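Local structure of Adhesin/hemolysin (Burkholderia pseudomallei 1026a, 4G6V) at residues 161-164 / 165-169. The protein is the toxic C-terminal part of a contact-dependent growth inhibition system, a tRNase delivered to closely related neighbouring bacteria and counteracted by its immunity protein. Residues are numbered along the deposited sequence; the frame is centred on the assembly and turned at random.
Sequences VIDK and LGNIT
D163 and N167 meet through both carboxylate oxygens. OD1 of D163 accepts a hydrogen bond from the backbone N of N167 at 2.6 Å, nearly along its C-O bond, and a weak one from the backbone N of L165; OD2, through its syn lone pair, takes ND2 of N167 at 3.2 Å, with OD2 lying close to the plane of the N167 amide. Carboxylate and amide planes are turned 53° apart. With chi1 at 68°, CG of D163 sits between its own N and carbonyl carbon, which brings the carboxylate over the turn. Backbone bonds close the same loop: D163 N reaches N167 O at 3.2 Å, and G166 N meets D163 O at 3.0 Å from above the carbonyl plane. G166 has a positive phi (80°), in the left-handed region that glycine readily adopts. Next to the turn, I162 and I168 form a non-hydrogen-bonded pair; CD1 of I168 lies 3.6 Å from CG1 of I162, and both side chains touch helix 57-74. Beyond it, V161 and T169 exchange two backbone bonds, N of V161 to O of T169 being 2.9 Å. K164 NZ bonds S137 O. The turn and its two backbone bonds define a 3:5 hairpin, type I with a G1 beta bulge, joining strands 159-162 and 168-171 at one sheet edge.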
ATOM      1  N   VAL A 161     -10.251 -11.240  -5.038  1.00 32.53           N
ATOM      2  CA  VAL A 161     -10.683 -11.191  -3.639  1.00 34.20           C
ATOM      3  C   VAL A 161     -10.582 -12.555  -2.951  1.00 41.80           C
ATOM      4  O   VAL A 161     -11.014 -13.583  -3.502  1.00 42.69           O
ATOM      5  CB  VAL A 161     -12.136 -10.674  -3.492  1.00 38.93           C
ATOM      6  CG1 VAL A 161     -12.545 -10.640  -2.022  1.00 34.60           C
ATOM      7  CG2 VAL A 161     -12.293  -9.295  -4.118  1.00 29.64           C
ATOM      8  N   ILE A 162      -9.991 -12.564  -1.754  1.00 36.65           N
ATOM      9  CA  ILE A 162     -10.021 -13.735  -0.878  1.00 32.27           C
ATOM     10  C   ILE A 162     -10.823 -13.367   0.358  1.00 34.48           C
ATOM     11  O   ILE A 162     -10.412 -12.503   1.117  1.00 37.55           O
ATOM     12  CB  ILE A 162      -8.626 -14.156  -0.413  1.00 30.26           C
ATOM     13  CG1 ILE A 162      -7.665 -14.315  -1.598  1.00 33.66           C
ATOM     14  CG2 ILE A 162      -8.721 -15.450   0.340  1.00 30.61           C
ATOM     15  CD1 ILE A 162      -6.225 -14.582  -1.163  1.00 33.49           C
ATOM     16  N   ASP A 163     -11.968 -13.999   0.571  1.00 35.40           N
ATOM     17  CA  ASP A 163     -12.781 -13.638   1.726  1.00 43.17           C
ATOM     18  C   ASP A 163     -12.300 -14.371   2.996  1.00 52.00           C
ATOM     19  O   ASP A 163     -11.303 -15.114   2.955  1.00 40.44           O
ATOM     20  CB  ASP A 163     -14.278 -13.859   1.443  1.00 49.29           C
ATOM     21  CG  ASP A 163     -14.652 -15.342   1.290  1.00 56.20           C
ATOM     22  OD1 ASP A 163     -13.745 -16.203   1.258  1.00 53.31           O
ATOM     23  OD2 ASP A 163     -15.867 -15.643   1.207  1.00 53.38           O
ATOM     24  N   LYS A 164     -12.989 -14.156   4.116  1.00 47.14           N
ATOM     25  CA  LYS A 164     -12.574 -14.770   5.385  1.00 51.73           C
ATOM     26  C   LYS A 164     -12.508 -16.306   5.332  1.00 56.66           C
ATOM     27  O   LYS A 164     -11.745 -16.925   6.095  1.00 41.69           O
ATOM     28  CB  LYS A 164     -13.463 -14.318   6.552  1.00 37.53           C
ATOM     29  CG  LYS A 164     -13.279 -12.858   6.986  1.00 41.66           C
ATOM     30  CD  LYS A 164     -14.200 -12.540   8.164  1.00 49.17           C
ATOM     31  CE  LYS A 164     -14.268 -11.040   8.496  1.00 46.31           C
ATOM     32  NZ  LYS A 164     -12.944 -10.477   8.864  1.00 40.30           N
ATOM     33  N   LEU A 165     -13.289 -16.918   4.438  1.00 43.05           N
ATOM     34  CA  LEU A 165     -13.351 -18.382   4.391  1.00 46.45           C
ATOM     35  C   LEU A 165     -12.402 -18.980   3.343  1.00 44.21           C
ATOM     36  O   LEU A 165     -12.375 -20.186   3.138  1.00 44.15           O
ATOM     37  CB  LEU A 165     -14.805 -18.873   4.212  1.00 44.99           C
ATOM     38  CG  LEU A 165     -15.851 -18.278   5.184  1.00 61.18           C
ATOM     39  CD1 LEU A 165     -17.306 -18.360   4.685  1.00 46.10           C
ATOM     40  CD2 LEU A 165     -15.735 -18.872   6.597  1.00 31.73           C
ATOM     41  N   GLY A 166     -11.610 -18.135   2.696  1.00 44.17           N
ATOM     42  CA  GLY A 166     -10.729 -18.582   1.630  1.00 32.58           C
ATOM     43  C   GLY A 166     -11.397 -18.770   0.266  1.00 45.17           C
ATOM     44  O   GLY A 166     -10.845 -19.422  -0.630  1.00 45.42           O
ATOM     45  N   ASN A 167     -12.592 -18.214   0.101  1.00 45.76           N
ATOM     46  CA  ASN A 167     -13.268 -18.215  -1.206  1.00 50.38           C
ATOM     47  C   ASN A 167     -12.762 -17.128  -2.155  1.00 48.19           C
ATOM     48  O   ASN A 167     -12.716 -15.941  -1.799  1.00 50.29           O
ATOM     49  CB  ASN A 167     -14.779 -18.048  -1.040  1.00 50.69           C
ATOM     50  CG  ASN A 167     -15.388 -19.142  -0.206  1.00 53.86           C
ATOM     51  OD1 ASN A 167     -15.087 -20.322  -0.406  1.00 49.08           O
ATOM     52  ND2 ASN A 167     -16.236 -18.759   0.757  1.00 47.33           N
ATOM     53  N   ILE A 168     -12.407 -17.534  -3.370  1.00 41.58           N
ATOM     54  CA  ILE A 168     -11.934 -16.589  -4.371  1.00 47.39           C
ATOM     55  C   ILE A 168     -13.056 -16.070  -5.264  1.00 49.07           C
ATOM     56  O   ILE A 168     -13.788 -16.851  -5.887  1.00 51.77           O
ATOM     57  CB  ILE A 168     -10.852 -17.204  -5.286  1.00 39.09           C
ATOM     58  CG1 ILE A 168      -9.773 -17.909  -4.468  1.00 39.25           C
ATOM     59  CG2 ILE A 168     -10.245 -16.131  -6.158  1.00 46.50           C
ATOM     60  CD1 ILE A 168      -9.211 -17.050  -3.377  1.00 38.83           C
ATOM     61  N   THR A 169     -13.188 -14.749  -5.309  1.00 43.85           N
ATOM     62  CA  THR A 169     -13.927 -14.085  -6.381  1.00 51.36           C
ATOM     63  C   THR A 169     -12.994 -13.217  -7.235  1.00 52.27           C
ATOM     64  O   THR A 169     -11.963 -12.734  -6.759  1.00 44.33           O
ATOM     65  CB  THR A 169     -15.110 -13.207  -5.864  1.00 50.97           C
ATOM     66  OG1 THR A 169     -14.616 -12.147  -5.037  1.00 42.99           O
ATOM     67  CG2 THR A 169     -16.116 -14.046  -5.098  1.00 45.69           C
TER